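Local coordinates for Xaa-Pro Dipeptidase (Alteromonas macleodii, PDB 2QS8), which probably cleaves dipeptides or C-terminal residues of short peptides, as a metal-dependent peptidase of the amidohydrolase superfamily, at residues V234-A239 and D251-G256; G241-I246 and L261-L266. All blocks are in the same frame, centred on the assembly; numbering follows the deposited sequence.

Contact 1: residues V234-A239 and D251-G256; sequences VHAHGA and DSIEHG. With MET (methionine), chain D.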
loop_
_atom_site.group_PDB
_atom_site.type_symbol
_atom_site.label_atom_id
_atom_site.label_comp_id
_atom_site.label_asym_id
_atom_site.label_seq_id
_atom_site.Cartn_x
_atom_site.Cartn_y
_atom_site.Cartn_z
ATOM N N VAL A 234 -16.189 -4.282 19.450
ATOM C CA VAL A 234 -15.183 -5.276 19.084
ATOM C C VAL A 234 -15.484 -6.741 19.408
ATOM O O VAL A 234 -15.626 -7.121 20.569
ATOM C CB VAL A 234 -13.811 -4.909 19.731
ATOM C CG1 VAL A 234 -12.732 -5.922 19.334
ATOM C CG2 VAL A 234 -13.403 -3.510 19.313
ATOM N N HIS A 235 -15.576 -7.563 18.369
ATOM C CA HIS A 235 -15.787 -8.997 18.542
ATOM C C HIS A 235 -14.463 -9.543 19.087
ATOM O O HIS A 235 -13.404 -9.232 18.549
ATOM C CB HIS A 235 -16.083 -9.653 17.185
ATOM C CG HIS A 235 -15.949 -11.142 17.180
ATOM N ND1 HIS A 235 -17.024 -11.988 17.312
ATOM C CD2 HIS A 235 -14.863 -11.937 17.044
ATOM C CE1 HIS A 235 -16.612 -13.242 17.257
ATOM N NE2 HIS A 235 -15.301 -13.236 17.095
ATOM N N ALA A 236 -14.515 -10.343 20.151
ATOM C CA ALA A 236 -13.292 -10.910 20.708
ATOM C C ALA A 236 -13.539 -12.059 21.676
ATOM O O ALA A 236 -14.241 -11.907 22.673
ATOM C CB ALA A 236 -12.482 -9.829 21.397
ATOM N N HIS A 237 -12.953 -13.210 21.370
ATOM C CA HIS A 237 -13.080 -14.386 22.218
ATOM C C HIS A 237 -11.738 -14.613 22.916
ATOM O O HIS A 237 -11.689 -14.765 24.131
ATOM C CB HIS A 237 -13.445 -15.622 21.382
ATOM C CG HIS A 237 -14.824 -15.587 20.809
ATOM N ND1 HIS A 237 -15.956 -15.534 21.593
ATOM C CD2 HIS A 237 -15.259 -15.633 19.528
ATOM C CE1 HIS A 237 -17.029 -15.551 20.820
ATOM N NE2 HIS A 237 -16.633 -15.610 19.562
ATOM N N GLY A 238 -10.657 -14.635 22.132
ATOM C CA GLY A 238 -9.326 -14.840 22.684
ATOM C C GLY A 238 -8.895 -13.627 23.488
ATOM O O GLY A 238 -9.208 -12.490 23.120
ATOM N N ALA A 239 -8.179 -13.862 24.580
ATOM C CA ALA A 239 -7.725 -12.781 25.449
ATOM C C ALA A 239 -6.730 -11.812 24.816
ATOM O O ALA A 239 -6.830 -10.607 25.032
ATOM C CB ALA A 239 -7.129 -13.355 26.736
ATOM N N ASP A 251 -14.760 1.109 22.532
ATOM C CA ASP A 251 -15.882 1.342 23.431
ATOM C C ASP A 251 -16.467 0.091 24.075
ATOM O O ASP A 251 -16.920 0.129 25.222
ATOM C CB ASP A 251 -16.978 2.103 22.687
ATOM C CG ASP A 251 -16.506 3.457 22.208
ATOM O OD1 ASP A 251 -16.488 4.403 23.022
ATOM O OD2 ASP A 251 -16.125 3.570 21.022
ATOM N N SER A 252 -16.453 -1.022 23.354
ATOM C CA SER A 252 -17.006 -2.242 23.908
ATOM C C SER A 252 -16.421 -3.528 23.326
ATOM O O SER A 252 -15.960 -3.572 22.182
ATOM C CB SER A 252 -18.531 -2.243 23.732
ATOM O OG SER A 252 -18.894 -2.230 22.364
ATOM N N ILE A 253 -16.432 -4.566 24.154
ATOM C CA ILE A 253 -15.957 -5.880 23.776
ATOM C C ILE A 253 -17.198 -6.776 23.737
ATOM O O ILE A 253 -17.964 -6.825 24.704
ATOM C CB ILE A 253 -14.973 -6.452 24.819
ATOM C CG1 ILE A 253 -13.687 -5.615 24.873
ATOM C CG2 ILE A 253 -14.682 -7.903 24.498
ATOM C CD1 ILE A 253 -12.955 -5.517 23.553
ATOM N N GLU A 254 -17.406 -7.463 22.622
ATOM C CA GLU A 254 -18.553 -8.354 22.496
ATOM C C GLU A 254 -18.108 -9.780 22.805
ATOM O O GLU A 254 -17.024 -10.188 22.400
ATOM C CB GLU A 254 -19.118 -8.287 21.073
ATOM C CG GLU A 254 -19.179 -6.879 20.468
ATOM C CD GLU A 254 -20.118 -5.932 21.210
ATOM O OE1 GLU A 254 -21.308 -6.272 21.366
ATOM O OE2 GLU A 254 -19.665 -4.842 21.624
ATOM N N HIS A 255 -18.937 -10.531 23.530
ATOM C CA HIS A 255 -18.633 -11.924 23.888
ATOM C C HIS A 255 -17.528 -12.121 24.948
ATOM O O HIS A 255 -17.768 -12.735 25.989
ATOM C CB HIS A 255 -18.270 -12.724 22.630
ATOM C CG HIS A 255 -19.089 -12.373 21.428
ATOM N ND1 HIS A 255 -20.465 -12.376 21.437
ATOM C CD2 HIS A 255 -18.726 -11.996 20.182
ATOM C CE1 HIS A 255 -20.916 -12.017 20.247
ATOM N NE2 HIS A 255 -19.878 -11.780 19.469
ATOM N N GLY A 256 -16.327 -11.614 24.662
ATOM C CA GLY A 256 -15.196 -11.728 25.579
ATOM C C GLY A 256 -15.062 -13.066 26.287
ATOM O O GLY A 256 -14.668 -13.130 27.454
HETATM N N MET D . -21.369 -14.653 16.517
HETATM C CA MET D . -20.359 -15.149 17.497
HETATM C C MET D . -19.270 -15.979 16.821
HETATM O O MET D . -18.170 -16.079 17.400
HETATM C CB MET D . -21.047 -16.000 18.563
HETATM C CG MET D . -20.108 -16.487 19.632
HETATM S SD MET D . -20.991 -17.269 20.936
HETATM C CE MET D . -21.802 -15.860 21.637
HETATM O OXT MET D . -19.540 -16.522 15.728
HETATM O O HOH W 1 -19.645 -11.350 16.863
#

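Contact 2: residues G241-I246 and L261-L266; sequences GMKRAI and LEAMDL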
loop_
_atom_site.group_PDB
_atom_site.type_symbol
_atom_site.label_atom_id
_atom_site.label_comp_id
_atom_site.label_asym_id
_atom_site.label_seq_id
_atom_site.Cartn_x
_atom_site.Cartn_y
_atom_site.Cartn_z
ATOM N N GLY A 241 -6.203 -10.815 21.533
ATOM C CA GLY A 241 -6.759 -9.853 20.609
ATOM C C GLY A 241 -7.583 -8.864 21.395
ATOM O O GLY A 241 -7.533 -7.657 21.155
HETATM N N MSE A 242 -8.336 -9.393 22.354
HETATM C CA MSE A 242 -9.195 -8.583 23.206
HETATM C C MSE A 242 -8.415 -7.447 23.878
HETATM O O MSE A 242 -8.833 -6.295 23.834
HETATM C CB MSE A 242 -9.840 -9.481 24.264
HETATM C CG MSE A 242 -10.883 -8.804 25.123
HETATM SE SE MSE A 242 -11.670 -10.046 26.447
HETATM C CE MSE A 242 -13.095 -8.953 27.208
ATOM N N LYS A 243 -7.273 -7.776 24.476
ATOM C CA LYS A 243 -6.451 -6.766 25.154
ATOM C C LYS A 243 -5.834 -5.720 24.212
ATOM O O LYS A 243 -5.663 -4.555 24.590
ATOM C CB LYS A 243 -5.374 -7.460 25.992
ATOM C CG LYS A 243 -5.982 -8.228 27.165
ATOM C CD LYS A 243 -4.966 -8.855 28.094
ATOM C CE LYS A 243 -4.281 -10.042 27.468
ATOM N NZ LYS A 243 -3.714 -10.936 28.515
ATOM N N ARG A 244 -5.512 -6.120 22.985
ATOM C CA ARG A 244 -4.953 -5.164 22.032
ATOM C C ARG A 244 -6.016 -4.093 21.782
ATOM O O ARG A 244 -5.704 -2.915 21.639
ATOM C CB ARG A 244 -4.585 -5.854 20.712
ATOM C CG ARG A 244 -3.489 -6.897 20.834
ATOM C CD ARG A 244 -3.053 -7.459 19.477
ATOM N NE ARG A 244 -2.001 -8.463 19.631
ATOM C CZ ARG A 244 -1.472 -9.174 18.632
ATOM N NH1 ARG A 244 -1.891 -9.010 17.381
ATOM N NH2 ARG A 244 -0.506 -10.048 18.885
ATOM N N ALA A 245 -7.273 -4.523 21.755
ATOM C CA ALA A 245 -8.394 -3.624 21.516
ATOM C C ALA A 245 -8.733 -2.771 22.739
ATOM O O ALA A 245 -9.032 -1.588 22.603
ATOM C CB ALA A 245 -9.624 -4.422 21.070
ATOM N N ILE A 246 -8.701 -3.381 23.923
ATOM C CA ILE A 246 -8.998 -2.658 25.152
ATOM C C ILE A 246 -7.962 -1.559 25.332
ATOM O O ILE A 246 -8.305 -0.415 25.614
ATOM C CB ILE A 246 -8.967 -3.599 26.366
ATOM C CG1 ILE A 246 -10.031 -4.681 26.193
ATOM C CG2 ILE A 246 -9.225 -2.817 27.651
ATOM C CD1 ILE A 246 -9.914 -5.829 27.162
ATOM N N LEU A 261 -7.936 -12.132 33.846
ATOM C CA LEU A 261 -7.855 -11.140 34.920
ATOM C C LEU A 261 -7.273 -9.817 34.430
ATOM O O LEU A 261 -7.789 -8.747 34.751
ATOM C CB LEU A 261 -7.009 -11.675 36.088
ATOM C CG LEU A 261 -6.785 -10.721 37.272
ATOM C CD1 LEU A 261 -8.124 -10.292 37.859
ATOM C CD2 LEU A 261 -5.931 -11.403 38.339
ATOM N N GLU A 262 -6.202 -9.892 33.649
ATOM C CA GLU A 262 -5.570 -8.689 33.127
ATOM C C GLU A 262 -6.513 -7.883 32.228
ATOM O O GLU A 262 -6.571 -6.654 32.313
ATOM C CB GLU A 262 -4.319 -9.046 32.332
ATOM C CG GLU A 262 -3.619 -7.829 31.767
ATOM C CD GLU A 262 -2.529 -8.183 30.778
ATOM O OE1 GLU A 262 -1.933 -7.241 30.214
ATOM O OE2 GLU A 262 -2.270 -9.392 30.564
ATOM N N ALA A 263 -7.248 -8.580 31.367
ATOM C CA ALA A 263 -8.171 -7.913 30.463
ATOM C C ALA A 263 -9.260 -7.208 31.257
ATOM O O ALA A 263 -9.683 -6.122 30.894
ATOM C CB ALA A 263 -8.791 -8.917 29.499
HETATM N N MSE A 264 -9.699 -7.834 32.345
HETATM C CA MSE A 264 -10.733 -7.257 33.179
HETATM C C MSE A 264 -10.306 -5.952 33.822
HETATM O O MSE A 264 -11.056 -4.985 33.790
HETATM C CB MSE A 264 -11.158 -8.260 34.234
HETATM C CG MSE A 264 -11.816 -9.474 33.618
HETATM SE SE MSE A 264 -12.724 -10.633 34.937
HETATM C CE MSE A 264 -11.298 -11.838 35.466
ATOM N N ASP A 265 -9.104 -5.914 34.391
ATOM C CA ASP A 265 -8.617 -4.685 35.003
ATOM C C ASP A 265 -8.395 -3.617 33.930
ATOM O O ASP A 265 -8.618 -2.430 34.165
ATOM C CB ASP A 265 -7.317 -4.933 35.773
ATOM C CG ASP A 265 -7.535 -5.767 37.029
ATOM O OD1 ASP A 265 -8.533 -5.516 37.736
ATOM O OD2 ASP A 265 -6.711 -6.660 37.321
ATOM N N LEU A 266 -7.947 -4.035 32.755
ATOM C CA LEU A 266 -7.738 -3.086 31.673
ATOM C C LEU A 266 -9.071 -2.459 31.289
ATOM O O LEU A 266 -9.159 -1.255 31.095
ATOM C CB LEU A 266 -7.115 -3.782 30.461
ATOM C CG LEU A 266 -5.614 -4.052 30.569
ATOM C CD1 LEU A 266 -5.163 -4.933 29.419
ATOM C CD2 LEU A 266 -4.855 -2.723 30.559
#

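Contact 1: residues V234-A239 and D251-G256
Three histidines, H235, H237 and H255, gather at the C-terminal ends of two adjacent parallel strands and face a bound methionine. Water 1 bridges two of them, 2.7 Å from H235 ND1 and 2.7 Å from H255 NE2, while the H235 and H255 rings meet obliquely, planes at 73°. H235 NE2 is hydrogen-bonded to the G199 carbonyl oxygen, and its ring stacks with H150. H237 lies just past the same strand end, its ring nearly parallel to that of H255 but slid aside, with H237 CE1 3.6 Å from H255 CB. H237 NE2 donates a nearly straight bond (166°) to the methionine carboxylate O at 2.7 Å. T257 is the partner of H237 ND1. H255, hydrogen-bonded through ND1 to T277, presents one ring face to the ligand CB. Behind the histidines the backbones pair by V234 N to S252 O and by E254 N to V234 O (2.7 Å). E254 OE2 receives S252 OG at 2.8 Å and is salt-bridged to R111, while OE1 is hydrogen-bonded to H69 ND1, a ligand of the magnesium ion. On the opposite sheet face V234 and I253 pack under helix 239-248, which carries the chain from strand 231-236 to strand 252-253, while strand 192-196 flanks V234 and H235.

Contact 2: residues G241-I246 and L261-L266
Two neighbouring helices of the TIM barrel's outer layer, 239-248 and 261-270, pack side by side here, touching mainly through K243 and I246 on one and E262, A263 and L266 on the other. The short segments run nearly parallel, their axes 9.8 Å apart and inclined by 18°. A263 offers only a methyl group, and K243 and I246 close on it: K243 CG lies 3.7 Å from A263 CB, and I246 CD1 is 4.0 Å from the same atom. Each helix follows a strand of the parallel sheet, the first strand 231-236 and the second strand 252-253, so this seam repeats outside the barrel the neighbour relation of those strands. Further along, the I246 CG2 branch, set anti to the backbone N, reaches L266 CB at 3.6 Å. Toward the more exposed side, the K243 chain crosses that of E262 at about a right angle and bends at chi3 (-72°), which brings NZ within 2.9 Å of E262 OE2 in a salt bridge. The ammonium approaches from above the carboxylate plane, 58° out of it. D260 is a second carboxylate partner of K243 NZ and also accepts a hydrogen bond from A263 N.

In the fold
Contacts 1 and 2 are successive layers of one barrel sector, their centres about 9 Å apart. Selenomethionine M242 of contact 2 joins them most directly: its CE lies 3.3 Å from I253 CG2 and 3.8 Å from G256 CA, and its CB is 3.9 Å from A236 CB. A second junction is A245 CB against V234 CG1, also at 3.9 Å. Along the chain the segments alternate, strand then helix, twice over. Contact 1 supplies three residues of the methionine pocket, and the H255 side chain comes to about 4 Å from the magnesium ion, whose protein ligands are H69, H71 and D328; the M242 side chain, by contrast, stays about 12 Å from the ligand.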